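Putative phophotriesterase (Proteus mirabilis, PDB 3RHG) probably hydrolyses ester bonds, as a phosphotriesterase-family member of the amidohydrolase type that carries two divalent metal ions, here zinc, in each subunit. Local coordinates at residues A[289-294]-A[315-320]; A[250-255]-A[274-279]; A[21-26]-A[226-231]; A[79-84]-A[90-95]. All coordinates share one frame; numbering follows the deposited sequence.

Interaction 1 of 4, residues A[289-294]-A[315-320]; sequences IVLSHD and VFLSLL. With ZN (zinc ion), chain B.
Leu291, the last residue of strand 289-291, drives its isobutyl end into the side of helix 311-322, where it meets the ring of Phe316. The tight part lies here: Leu291 CD1 is 3.8 Å from Phe316 CD2 and equally close to the neighbouring CE2, and Leu291 CD2 stands 4.1 Å from Phe316 CE2. The two side chains cross at about a right angle, and the methyl meets the ring obliquely. With CG of Phe316 opposite its own backbone N (chi1 -170°), the ring projects from the helix toward the strand. Packing is looser beside it, where Leu291 CD1 is 4.1 Å from CD2 of the partly exposed Leu317. No hydrogen bond joins the segments, so the contact is purely apolar. Val315, Ser318 and Leu319 meet Trp56, Phe41 and Tyr39 of the second subunit, while Leu333 and Ile255 also touch Leu291. Three residues beyond Leu291, Asp294 binds a zinc ion through OD1 at 2.4 Å. A helix packed outside a strand whose C-terminal end supplies a metal ligand is characteristic of the amidohydrolase (beta/alpha)8 barrel.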
loop_
_atom_site.group_PDB
_atom_site.type_symbol
_atom_site.label_atom_id
_atom_site.label_comp_id
_atom_site.label_asym_id
_atom_site.label_seq_id
_atom_site.Cartn_x
_atom_site.Cartn_y
_atom_site.Cartn_z
ATOM N N ILE A 289 19.163 -14.581 -6.064
ATOM C CA ILE A 289 18.237 -13.556 -5.600
ATOM C C ILE A 289 18.354 -13.379 -4.094
ATOM O O ILE A 289 18.454 -14.360 -3.363
ATOM C CB ILE A 289 16.783 -13.963 -5.913
ATOM C CG1 ILE A 289 16.572 -14.034 -7.431
ATOM C CG2 ILE A 289 15.790 -12.983 -5.257
ATOM C CD1 ILE A 289 15.246 -14.667 -7.827
ATOM N N VAL A 290 18.394 -12.127 -3.624
ATOM C CA VAL A 290 18.252 -11.866 -2.186
ATOM C C VAL A 290 17.112 -10.871 -1.957
ATOM O O VAL A 290 16.727 -10.137 -2.890
ATOM C CB VAL A 290 19.566 -11.420 -1.512
ATOM C CG1 VAL A 290 20.540 -12.590 -1.401
ATOM C CG2 VAL A 290 20.185 -10.240 -2.289
ATOM N N LEU A 291 16.605 -10.838 -0.723
ATOM C CA LEU A 291 15.364 -10.130 -0.368
ATOM C C LEU A 291 15.565 -9.305 0.885
ATOM O O LEU A 291 16.205 -9.762 1.825
ATOM C CB LEU A 291 14.275 -11.148 -0.020
ATOM C CG LEU A 291 13.996 -12.227 -1.066
ATOM C CD1 LEU A 291 12.948 -13.212 -0.551
ATOM C CD2 LEU A 291 13.575 -11.663 -2.420
ATOM N N SER A 292 15.021 -8.084 0.925
ATOM C CA SER A 292 15.107 -7.301 2.149
ATOM C C SER A 292 14.019 -6.205 2.118
ATOM O O SER A 292 13.219 -6.155 1.163
ATOM C CB SER A 292 16.528 -6.709 2.309
ATOM O OG SER A 292 17.033 -6.890 3.638
ATOM N N HIS A 293 13.975 -5.362 3.160
ATOM C CA HIS A 293 12.935 -4.330 3.313
ATOM C C HIS A 293 13.442 -2.910 3.028
ATOM O O HIS A 293 12.645 -2.021 2.746
ATOM C CB HIS A 293 12.434 -4.292 4.772
ATOM C CG HIS A 293 11.974 -5.610 5.309
ATOM N ND1 HIS A 293 12.838 -6.493 5.926
ATOM C CD2 HIS A 293 10.740 -6.180 5.363
ATOM C CE1 HIS A 293 12.157 -7.558 6.333
ATOM N NE2 HIS A 293 10.883 -7.394 6.007
ATOM N N ASP A 294 14.748 -2.688 3.193
ATOM C CA ASP A 294 15.304 -1.330 3.114
ATOM C C ASP A 294 14.618 -0.360 4.052
ATOM O O ASP A 294 14.348 0.778 3.665
ATOM C CB ASP A 294 15.303 -0.784 1.668
ATOM C CG ASP A 294 16.239 0.394 1.493
ATOM O OD1 ASP A 294 17.213 0.497 2.282
ATOM O OD2 ASP A 294 16.002 1.242 0.574
ATOM N N VAL A 315 5.551 -12.734 5.662
ATOM C CA VAL A 315 4.530 -12.577 4.645
ATOM C C VAL A 315 4.994 -12.840 3.226
ATOM O O VAL A 315 4.392 -13.591 2.511
ATOM C CB VAL A 315 3.934 -11.181 4.698
ATOM C CG1 VAL A 315 2.965 -10.964 3.574
ATOM C CG2 VAL A 315 3.281 -10.979 6.034
ATOM N N PHE A 316 6.104 -12.248 2.840
ATOM C CA PHE A 316 6.567 -12.445 1.458
ATOM C C PHE A 316 6.817 -13.939 1.135
ATOM O O PHE A 316 6.407 -14.419 0.068
ATOM C CB PHE A 316 7.815 -11.612 1.164
ATOM C CG PHE A 316 8.184 -11.590 -0.289
ATOM C CD1 PHE A 316 7.501 -10.756 -1.168
ATOM C CD2 PHE A 316 9.222 -12.393 -0.776
ATOM C CE1 PHE A 316 7.822 -10.720 -2.531
ATOM C CE2 PHE A 316 9.568 -12.371 -2.146
ATOM C CZ PHE A 316 8.863 -11.503 -3.027
ATOM N N LEU A 317 7.476 -14.666 2.040
ATOM C CA LEU A 317 7.733 -16.093 1.794
ATOM C C LEU A 317 6.430 -16.895 1.715
ATOM O O LEU A 317 6.351 -17.867 0.948
ATOM C CB LEU A 317 8.690 -16.689 2.844
ATOM C CG LEU A 317 10.099 -16.062 2.856
ATOM C CD1 LEU A 317 11.040 -16.846 3.788
ATOM C CD2 LEU A 317 10.691 -15.991 1.463
ATOM N N SER A 318 5.412 -16.505 2.496
ATOM C CA SER A 318 4.081 -17.154 2.429
ATOM C C SER A 318 3.410 -16.881 1.096
ATOM O O SER A 318 2.769 -17.767 0.507
ATOM C CB SER A 318 3.155 -16.653 3.547
ATOM O OG SER A 318 3.550 -17.184 4.784
ATOM N N LEU A 319 3.528 -15.640 0.628
ATOM C CA LEU A 319 2.986 -15.291 -0.663
ATOM C C LEU A 319 3.644 -16.085 -1.794
ATOM O O LEU A 319 2.960 -16.499 -2.735
ATOM C CB LEU A 319 3.100 -13.779 -0.903
ATOM C CG LEU A 319 2.215 -12.907 0.005
ATOM C CD1 LEU A 319 2.424 -11.393 -0.301
ATOM C CD2 LEU A 319 0.739 -13.313 -0.101
ATOM N N LEU A 320 4.961 -16.293 -1.718
ATOM C CA LEU A 320 5.636 -17.136 -2.720
ATOM C C LEU A 320 5.123 -18.565 -2.704
ATOM O O LEU A 320 4.988 -19.189 -3.758
ATOM C CB LEU A 320 7.158 -17.135 -2.537
ATOM C CG LEU A 320 7.918 -15.853 -2.850
ATOM C CD1 LEU A 320 9.416 -16.016 -2.459
ATOM C CD2 LEU A 320 7.746 -15.485 -4.338
HETATM ZN ZN ZN B . 19.344 1.264 1.633
#

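Interaction 2 of 4, residues A[250-255]-A[274-279]; sequences LEFDMI and VEAVAT. With BEZ (benzoic acid), chain D.
Behind the Phe252-Val277 contact, on the helix that carries Val277, the carbonyl O of Glu275 is gripped twice. Thr279 OG1 donates to Glu275 O at 2.9 Å, tilted 27° from the carbonyl plane, and Thr279 N bonds to the same oxygen from the opposite face, which ties the threonine hydroxyl back to its own helix. Across the contact everything is apolar. Val277 CG2 sits over the centre of the Phe252 ring, 3.9 Å from its centroid and 9° off the ring normal, an almost vertical CH-pi contact. In Val277, CG1 stands opposite the backbone N (chi1 167°), which leaves CG2 opposite the carbonyl carbon and directed at the ring. Ala276 CB approaches the ring obliquely, 4.2 Å from Phe252 CE1. Beyond the strand end, Met254 CE reaches benzoic acid, 3.8 Å from its C4. Phe252 thus lies between strand 249-252 and helix 270-282, the first two elements of a beta-alpha-beta crossover of the (beta/alpha)8 barrel, with the ligand pocket at the strand's C-terminal end.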
loop_
_atom_site.group_PDB
_atom_site.type_symbol
_atom_site.label_atom_id
_atom_site.label_comp_id
_atom_site.label_asym_id
_atom_site.label_seq_id
_atom_site.Cartn_x
_atom_site.Cartn_y
_atom_site.Cartn_z
ATOM N N LEU A 250 20.717 -10.169 -7.862
ATOM C CA LEU A 250 19.708 -9.120 -7.863
ATOM C C LEU A 250 19.072 -9.076 -6.490
ATOM O O LEU A 250 18.593 -10.087 -5.991
ATOM C CB LEU A 250 18.630 -9.345 -8.940
ATOM C CG LEU A 250 19.121 -9.197 -10.386
ATOM C CD1 LEU A 250 17.907 -9.244 -11.345
ATOM C CD2 LEU A 250 19.903 -7.910 -10.593
ATOM N N GLU A 251 19.048 -7.894 -5.888
ATOM C CA GLU A 251 18.473 -7.729 -4.567
ATOM C C GLU A 251 17.160 -6.963 -4.663
ATOM O O GLU A 251 17.114 -5.827 -5.181
ATOM C CB GLU A 251 19.452 -6.975 -3.669
ATOM C CG GLU A 251 18.932 -6.657 -2.283
ATOM C CD GLU A 251 20.021 -6.011 -1.462
ATOM O OE1 GLU A 251 20.140 -4.750 -1.435
ATOM O OE2 GLU A 251 20.805 -6.775 -0.879
ATOM N N PHE A 252 16.091 -7.604 -4.196
ATOM C CA PHE A 252 14.773 -7.015 -4.092
ATOM C C PHE A 252 14.665 -6.589 -2.658
ATOM O O PHE A 252 14.283 -7.378 -1.786
ATOM C CB PHE A 252 13.684 -8.030 -4.482
ATOM C CG PHE A 252 13.682 -8.369 -5.954
ATOM C CD1 PHE A 252 12.744 -7.799 -6.811
ATOM C CD2 PHE A 252 14.629 -9.245 -6.480
ATOM C CE1 PHE A 252 12.749 -8.100 -8.185
ATOM C CE2 PHE A 252 14.651 -9.567 -7.838
ATOM C CZ PHE A 252 13.699 -9.004 -8.700
ATOM N N ASP A 253 15.062 -5.349 -2.392
ATOM C CA ASP A 253 15.174 -4.881 -1.023
ATOM C C ASP A 253 14.111 -3.830 -0.670
ATOM O O ASP A 253 14.237 -3.146 0.351
ATOM C CB ASP A 253 16.586 -4.313 -0.785
ATOM C CG ASP A 253 17.021 -3.372 -1.881
ATOM O OD1 ASP A 253 16.152 -2.634 -2.363
ATOM O OD2 ASP A 253 18.202 -3.402 -2.296
ATOM N N MET A 254 13.045 -3.730 -1.472
ATOM C CA MET A 254 11.994 -2.730 -1.208
ATOM C C MET A 254 10.692 -3.445 -0.899
ATOM O O MET A 254 9.600 -2.922 -1.115
ATOM C CB MET A 254 11.840 -1.785 -2.395
ATOM C CG MET A 254 13.133 -1.056 -2.693
ATOM S SD MET A 254 13.199 -0.287 -4.334
ATOM C CE MET A 254 11.955 0.981 -4.184
ATOM N N ILE A 255 10.812 -4.666 -0.380
ATOM C CA ILE A 255 9.619 -5.480 -0.200
ATOM C C ILE A 255 8.811 -4.951 0.960
ATOM O O ILE A 255 9.306 -4.898 2.091
ATOM C CB ILE A 255 10.000 -6.973 -0.015
ATOM C CG1 ILE A 255 10.618 -7.494 -1.318
ATOM C CG2 ILE A 255 8.759 -7.834 0.375
ATOM C CD1 ILE A 255 11.204 -8.893 -1.201
ATOM N N VAL A 274 6.205 -10.294 -5.723
ATOM C CA VAL A 274 5.952 -11.739 -5.641
ATOM C C VAL A 274 6.025 -12.345 -7.047
ATOM O O VAL A 274 6.705 -13.339 -7.265
ATOM C CB VAL A 274 4.580 -12.044 -5.001
ATOM C CG1 VAL A 274 4.219 -13.524 -5.131
ATOM C CG2 VAL A 274 4.582 -11.621 -3.520
ATOM N N GLU A 275 5.355 -11.718 -8.010
ATOM C CA GLU A 275 5.337 -12.229 -9.377
ATOM C C GLU A 275 6.711 -12.136 -10.065
ATOM O O GLU A 275 7.124 -13.060 -10.771
ATOM C CB GLU A 275 4.281 -11.500 -10.217
ATOM C CG GLU A 275 4.089 -12.112 -11.605
ATOM C CD GLU A 275 3.707 -13.604 -11.569
ATOM O OE1 GLU A 275 2.943 -14.038 -10.666
ATOM O OE2 GLU A 275 4.173 -14.350 -12.459
ATOM N N ALA A 276 7.423 -11.032 -9.858
ATOM C CA ALA A 276 8.741 -10.864 -10.459
ATOM C C ALA A 276 9.696 -11.944 -9.915
ATOM O O ALA A 276 10.392 -12.604 -10.679
ATOM C CB ALA A 276 9.301 -9.470 -10.155
ATOM N N VAL A 277 9.738 -12.096 -8.589
ATOM C CA VAL A 277 10.640 -13.065 -7.963
ATOM C C VAL A 277 10.245 -14.499 -8.334
ATOM O O VAL A 277 11.102 -15.321 -8.680
ATOM C CB VAL A 277 10.707 -12.865 -6.423
ATOM C CG1 VAL A 277 11.387 -14.053 -5.723
ATOM C CG2 VAL A 277 11.378 -11.511 -6.095
ATOM N N ALA A 278 8.949 -14.787 -8.301
ATOM C CA ALA A 278 8.469 -16.142 -8.653
ATOM C C ALA A 278 8.885 -16.455 -10.080
ATOM O O ALA A 278 9.354 -17.557 -10.370
ATOM C CB ALA A 278 6.941 -16.248 -8.513
ATOM N N THR A 279 8.709 -15.487 -10.985
ATOM C CA THR A 279 9.065 -15.721 -12.392
ATOM C C THR A 279 10.574 -15.969 -12.593
ATOM O O THR A 279 10.979 -16.866 -13.355
ATOM C CB THR A 279 8.512 -14.609 -13.300
ATOM O OG1 THR A 279 7.082 -14.598 -13.182
ATOM C CG2 THR A 279 8.892 -14.844 -14.771
HETATM C C BEZ D . 15.626 5.920 -4.243
HETATM O O1 BEZ D . 16.541 5.651 -5.050
HETATM O O2 BEZ D . 15.168 7.086 -4.191
HETATM C C1 BEZ D . 15.068 4.866 -3.340
HETATM C C2 BEZ D . 15.652 3.598 -3.271
HETATM C C3 BEZ D . 15.124 2.636 -2.411
HETATM C C4 BEZ D . 14.006 2.929 -1.641
HETATM C C5 BEZ D . 13.422 4.189 -1.724
HETATM C C6 BEZ D . 13.948 5.165 -2.566
#

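Interaction 3 of 4, residues A[21-26]-A[226-231]; sequences LPHEHL and SLAHSD. With ZN (zinc ion), chain B; ZN (zinc ion), chain C; BEZ (benzoic acid), chain D.
The backbones stay apart, with the CA atoms of His23 and Ala228 8.0 Å from each other and no hydrogen bond between the segments, so the span is left to side chains. The imidazoles of His23 and His229 form an offset edge-to-face pair: the edge of His229 points to the face of His23, centroids 5.3 Å apart and planes at 74°. At the closest point His229 CE1 is 3.8 Å from His23 NE2. Ala228 CB reaches both rings, lying 4.1 Å from His23 CE1 and over one face of His229, while benzoic acid covers the opposite face, its C3 3.6 Å from His229 CE1. The imidazole of His229 is therefore sandwiched between a methyl and an aromatic ligand. Each ring is also held at two nitrogens. His23 NE2 binds one zinc ion at 2.1 Å, joined there by His25 NE2, while its ND1 is hydrogen-bonded to Asn197 OD1. His229 NE2 binds the second zinc ion at 2.0 Å and its ND1 is hydrogen-bonded to Asp253 OD1. Glu166 binds both metals, one with each carboxylate oxygen. Held by metal and second-shell partner, each imidazole is probably restrained from rotating, consistent with a well-ordered binuclear centre that forms part of the benzoic acid pocket wall and with the metal-dependent ester hydrolysis assigned to the family.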
loop_
_atom_site.group_PDB
_atom_site.type_symbol
_atom_site.label_atom_id
_atom_site.label_comp_id
_atom_site.label_asym_id
_atom_site.label_seq_id
_atom_site.Cartn_x
_atom_site.Cartn_y
_atom_site.Cartn_z
ATOM N N LEU A 21 18.775 -10.588 6.838
ATOM C CA LEU A 21 18.274 -9.478 6.001
ATOM C C LEU A 21 19.493 -8.697 5.524
ATOM O O LEU A 21 20.188 -8.060 6.326
ATOM C CB LEU A 21 17.367 -8.570 6.814
ATOM C CG LEU A 21 16.046 -9.186 7.291
ATOM C CD1 LEU A 21 15.315 -8.201 8.259
ATOM C CD2 LEU A 21 15.189 -9.525 6.082
ATOM N N PRO A 22 19.766 -8.752 4.219
ATOM C CA PRO A 22 21.027 -8.206 3.671
ATOM C C PRO A 22 21.037 -6.718 3.363
ATOM O O PRO A 22 22.096 -6.181 2.993
ATOM C CB PRO A 22 21.223 -9.021 2.375
ATOM C CG PRO A 22 19.796 -9.295 1.927
ATOM C CD PRO A 22 19.016 -9.538 3.225
ATOM N N HIS A 23 19.893 -6.047 3.455
ATOM C CA HIS A 23 19.922 -4.606 3.142
ATOM C C HIS A 23 18.873 -3.847 3.952
ATOM O O HIS A 23 17.696 -3.808 3.566
ATOM C CB HIS A 23 19.713 -4.321 1.642
ATOM C CG HIS A 23 19.856 -2.861 1.279
ATOM N ND1 HIS A 23 20.871 -2.378 0.475
ATOM C CD2 HIS A 23 19.109 -1.782 1.627
ATOM C CE1 HIS A 23 20.740 -1.066 0.336
ATOM N NE2 HIS A 23 19.679 -0.674 1.029
ATOM N N GLU A 24 19.306 -3.253 5.063
ATOM C CA GLU A 24 18.408 -2.505 5.953
ATOM C C GLU A 24 19.159 -1.278 6.439
ATOM O O GLU A 24 20.365 -1.178 6.232
ATOM C CB GLU A 24 18.007 -3.386 7.165
ATOM C CG GLU A 24 17.377 -4.704 6.779
ATOM C CD GLU A 24 16.046 -4.534 6.092
ATOM O OE1 GLU A 24 15.413 -3.439 6.191
ATOM O OE2 GLU A 24 15.621 -5.502 5.434
ATOM N N HIS A 25 18.454 -0.354 7.081
ATOM C CA HIS A 25 19.125 0.716 7.811
ATOM C C HIS A 25 18.625 0.740 9.227
ATOM O O HIS A 25 17.453 0.989 9.453
ATOM C CB HIS A 25 18.953 2.075 7.115
ATOM C CG HIS A 25 19.419 2.037 5.695
ATOM N ND1 HIS A 25 20.727 2.278 5.340
ATOM C CD2 HIS A 25 18.778 1.674 4.555
ATOM C CE1 HIS A 25 20.867 2.121 4.036
ATOM N NE2 HIS A 25 19.697 1.762 3.532
ATOM N N LEU A 26 19.504 0.414 10.171
ATOM C CA LEU A 26 19.150 0.520 11.588
ATOM C C LEU A 26 19.265 1.959 12.069
ATOM O O LEU A 26 18.342 2.467 12.702
ATOM C CB LEU A 26 20.015 -0.394 12.464
ATOM C CG LEU A 26 19.569 -1.865 12.446
ATOM C CD1 LEU A 26 19.647 -2.423 11.017
ATOM C CD2 LEU A 26 20.388 -2.720 13.432
ATOM N N SER A 226 26.073 -7.387 -5.462
ATOM C CA SER A 226 24.619 -7.334 -5.504
ATOM C C SER A 226 24.130 -5.979 -5.982
ATOM O O SER A 226 24.677 -4.922 -5.587
ATOM C CB SER A 226 24.003 -7.666 -4.139
ATOM O OG SER A 226 24.523 -6.796 -3.143
ATOM N N LEU A 227 23.109 -6.018 -6.831
ATOM C CA LEU A 227 22.489 -4.791 -7.312
ATOM C C LEU A 227 21.268 -4.480 -6.445
ATOM O O LEU A 227 20.265 -5.162 -6.527
ATOM C CB LEU A 227 22.125 -4.878 -8.810
ATOM C CG LEU A 227 23.299 -5.188 -9.747
ATOM C CD1 LEU A 227 22.840 -5.166 -11.227
ATOM C CD2 LEU A 227 24.420 -4.155 -9.517
ATOM N N ALA A 228 21.368 -3.468 -5.593
ATOM C CA ALA A 228 20.244 -3.069 -4.750
ATOM C C ALA A 228 19.134 -2.420 -5.585
ATOM O O ALA A 228 19.349 -1.956 -6.700
ATOM C CB ALA A 228 20.707 -2.064 -3.665
ATOM N N HIS A 229 17.948 -2.389 -5.011
ATOM C CA HIS A 229 16.802 -1.716 -5.586
ATOM C C HIS A 229 16.494 -2.246 -6.992
ATOM O O HIS A 229 16.209 -1.492 -7.927
ATOM C CB HIS A 229 17.043 -0.200 -5.610
ATOM C CG HIS A 229 17.638 0.340 -4.348
ATOM N ND1 HIS A 229 17.292 -0.131 -3.100
ATOM C CD2 HIS A 229 18.553 1.316 -4.137
ATOM C CE1 HIS A 229 17.986 0.508 -2.174
ATOM N NE2 HIS A 229 18.747 1.406 -2.772
ATOM N N SER A 230 16.548 -3.565 -7.135
ATOM C CA SER A 230 16.147 -4.186 -8.379
ATOM C C SER A 230 14.618 -4.218 -8.497
ATOM O O SER A 230 14.095 -4.485 -9.581
ATOM C CB SER A 230 16.711 -5.615 -8.455
ATOM O OG SER A 230 18.138 -5.606 -8.476
ATOM N N ASP A 231 13.907 -3.949 -7.394
ATOM C CA ASP A 231 12.450 -4.138 -7.372
ATOM C C ASP A 231 11.722 -3.387 -8.500
ATOM O O ASP A 231 10.853 -3.956 -9.155
ATOM C CB ASP A 231 11.827 -3.759 -6.010
ATOM C CG ASP A 231 12.663 -4.232 -4.817
ATOM O OD1 ASP A 231 12.073 -4.871 -3.920
ATOM O OD2 ASP A 231 13.896 -3.962 -4.772
HETATM ZN ZN ZN B . 19.344 1.264 1.633
HETATM ZN ZN ZN C . 19.944 2.804 -1.896
HETATM C C BEZ D . 15.626 5.920 -4.243
HETATM O O1 BEZ D . 16.541 5.651 -5.050
HETATM O O2 BEZ D . 15.168 7.086 -4.191
HETATM C C1 BEZ D . 15.068 4.866 -3.340
HETATM C C2 BEZ D . 15.652 3.598 -3.271
HETATM C C3 BEZ D . 15.124 2.636 -2.411
HETATM C C4 BEZ D . 14.006 2.929 -1.641
HETATM C C5 BEZ D . 13.422 4.189 -1.724
HETATM C C6 BEZ D . 13.948 5.165 -2.566
#

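Interaction 4 of 4, residues A[79-84]-A[90-95]; sequences FELNNF and KTIVDA
Phe84 has the most surface buried here, its ring set against the backbone at the start of strand 89-94. Phe84 CZ lies 3.5 Å from the carbonyl O of Thr91, which sits at the ring edge near its plane, a position where the positive rim of the ring would suit an oxygen. Phe84 CE2 comes 3.7 Å from Lys90 N and, more loosely, 4.4 Å from Ile92 CB, both oblique to the ring. The extended set of Phe84, with CG opposite the backbone N (chi1 177°), carries the phenyl group out from the helix to the strand. Ile92 is the next most covered, and its CD1 meets CD2 of Leu81 at 3.7 Å, methyl against methyl. Leu81 starts off along the flank of the helix, and its end bends nearer to reach this point. Helix 79-84 and strand 90-94 run at 130° to each other, their axes 10.3 Å apart at closest approach, and no hydrogen bond links them. Phe84 also rests on Leu19 and Leu21 of strand 19-24, Leu81 touches Val111 of helix 105-115, and Ile92 packs on Val119 of strand 118-123, so helix 74-86 straddles the first two barrel strands and abuts the next helix.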
loop_
_atom_site.group_PDB
_atom_site.type_symbol
_atom_site.label_atom_id
_atom_site.label_comp_id
_atom_site.label_asym_id
_atom_site.label_seq_id
_atom_site.Cartn_x
_atom_site.Cartn_y
_atom_site.Cartn_z
ATOM N N PHE A 79 13.075 -2.302 19.639
ATOM C CA PHE A 79 11.701 -2.756 19.627
ATOM C C PHE A 79 11.354 -3.385 18.270
ATOM O O PHE A 79 10.748 -4.446 18.192
ATOM C CB PHE A 79 10.761 -1.588 19.935
ATOM C CG PHE A 79 9.331 -1.993 20.076
ATOM C CD1 PHE A 79 8.866 -2.542 21.268
ATOM C CD2 PHE A 79 8.443 -1.824 19.026
ATOM C CE1 PHE A 79 7.545 -2.915 21.404
ATOM C CE2 PHE A 79 7.107 -2.199 19.163
ATOM C CZ PHE A 79 6.665 -2.745 20.350
ATOM N N GLU A 80 11.761 -2.729 17.192
ATOM C CA GLU A 80 11.459 -3.222 15.852
ATOM C C GLU A 80 12.237 -4.489 15.522
ATOM O O GLU A 80 11.722 -5.396 14.861
ATOM C CB GLU A 80 11.746 -2.132 14.830
ATOM C CG GLU A 80 10.703 -1.020 14.880
ATOM C CD GLU A 80 9.351 -1.488 14.362
ATOM O OE1 GLU A 80 9.322 -2.119 13.276
ATOM O OE2 GLU A 80 8.320 -1.215 15.031
ATOM N N LEU A 81 13.478 -4.560 16.000
ATOM C CA LEU A 81 14.304 -5.726 15.755
ATOM C C LEU A 81 13.741 -6.955 16.453
ATOM O O LEU A 81 13.922 -8.081 15.992
ATOM C CB LEU A 81 15.724 -5.474 16.245
ATOM C CG LEU A 81 16.618 -4.658 15.323
ATOM C CD1 LEU A 81 17.907 -4.320 16.051
ATOM C CD2 LEU A 81 16.891 -5.436 14.006
ATOM N N ASN A 82 13.061 -6.747 17.573
ATOM C CA ASN A 82 12.507 -7.882 18.293
ATOM C C ASN A 82 11.479 -8.640 17.458
ATOM O O ASN A 82 11.346 -9.862 17.591
ATOM C CB ASN A 82 11.978 -7.467 19.672
ATOM C CG ASN A 82 13.106 -7.159 20.656
ATOM O OD1 ASN A 82 14.240 -7.607 20.473
ATOM N ND2 ASN A 82 12.800 -6.384 21.696
ATOM N N ASN A 83 10.786 -7.932 16.568
ATOM C CA ASN A 83 9.862 -8.580 15.638
ATOM C C ASN A 83 10.581 -9.566 14.724
ATOM O O ASN A 83 10.067 -10.645 14.418
ATOM C CB ASN A 83 9.111 -7.540 14.801
ATOM C CG ASN A 83 8.173 -6.686 15.646
ATOM O OD1 ASN A 83 7.534 -7.193 16.566
ATOM N ND2 ASN A 83 8.091 -5.388 15.340
ATOM N N PHE A 84 11.775 -9.188 14.289
ATOM C CA PHE A 84 12.597 -10.039 13.437
ATOM C C PHE A 84 13.144 -11.201 14.259
ATOM O O PHE A 84 13.083 -12.372 13.844
ATOM C CB PHE A 84 13.735 -9.192 12.849
ATOM C CG PHE A 84 14.713 -9.961 12.009
ATOM C CD1 PHE A 84 14.305 -10.657 10.866
ATOM C CD2 PHE A 84 16.078 -9.903 12.307
ATOM C CE1 PHE A 84 15.245 -11.319 10.071
ATOM C CE2 PHE A 84 17.010 -10.554 11.539
ATOM C CZ PHE A 84 16.603 -11.270 10.419
ATOM N N LYS A 90 18.341 -13.850 12.715
ATOM C CA LYS A 90 19.650 -13.993 13.376
ATOM C C LYS A 90 20.672 -12.950 12.948
ATOM O O LYS A 90 21.580 -12.618 13.712
ATOM C CB LYS A 90 20.236 -15.416 13.177
ATOM C CG LYS A 90 19.324 -16.564 13.569
ATOM C CD LYS A 90 19.195 -16.731 15.072
ATOM C CE LYS A 90 18.460 -18.038 15.412
ATOM N NZ LYS A 90 17.717 -17.989 16.701
ATOM N N THR A 91 20.545 -12.451 11.721
ATOM C CA THR A 91 21.558 -11.565 11.159
ATOM C C THR A 91 20.895 -10.440 10.378
ATOM O O THR A 91 19.963 -10.685 9.604
ATOM C CB THR A 91 22.514 -12.353 10.230
ATOM O OG1 THR A 91 23.092 -13.464 10.955
ATOM C CG2 THR A 91 23.629 -11.447 9.677
ATOM N N ILE A 92 21.399 -9.215 10.562
ATOM C CA ILE A 92 20.886 -8.061 9.820
ATOM C C ILE A 92 22.042 -7.176 9.379
ATOM O O ILE A 92 23.010 -6.992 10.136
ATOM C CB ILE A 92 19.818 -7.266 10.655
ATOM C CG1 ILE A 92 19.102 -6.215 9.788
ATOM C CG2 ILE A 92 20.441 -6.637 11.899
ATOM C CD1 ILE A 92 17.813 -5.672 10.443
ATOM N N VAL A 93 21.976 -6.679 8.143
ATOM C CA VAL A 93 23.023 -5.807 7.604
ATOM C C VAL A 93 22.524 -4.374 7.547
ATOM O O VAL A 93 21.496 -4.101 6.938
ATOM C CB VAL A 93 23.435 -6.222 6.163
ATOM C CG1 VAL A 93 24.529 -5.293 5.594
ATOM C CG2 VAL A 93 23.915 -7.666 6.132
ATOM N N ASP A 94 23.254 -3.479 8.202
ATOM C CA ASP A 94 22.986 -2.053 8.089
ATOM C C ASP A 94 23.817 -1.532 6.918
ATOM O O ASP A 94 25.050 -1.558 6.985
ATOM C CB ASP A 94 23.395 -1.336 9.374
ATOM C CG ASP A 94 23.264 0.168 9.265
ATOM O OD1 ASP A 94 22.174 0.688 9.515
ATOM O OD2 ASP A 94 24.275 0.834 8.958
ATOM N N ALA A 95 23.144 -1.079 5.860
ATOM C CA ALA A 95 23.790 -0.650 4.612
ATOM C C ALA A 95 24.092 0.853 4.608
ATOM O O ALA A 95 24.348 1.440 3.547
ATOM C CB ALA A 95 22.928 -1.035 3.404
#

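All four contacts belong to one (beta/alpha)8 barrel and reach its parallel sheet. Both segments of interaction 4 fall between those of interaction 3 in sequence, and interactions 2 and 1 follow in series. Interactions 1 and 2 are closest, centres about 7 Å apart, on neighbouring strands 249-252 and 289-291; helix 270-282 links them. Interaction 3, near the chain's centre, lies about 11 Å from the centres of both and about 13 Å from that of interaction 4. The centres of interactions 2 and 4 are about 20 Å apart. Hydrogen bonds from Glu24 to Ser292 and His293 join the first strand region to the last, as barrel closure requires. Helices pack outside; metal ligands sit at strand ends.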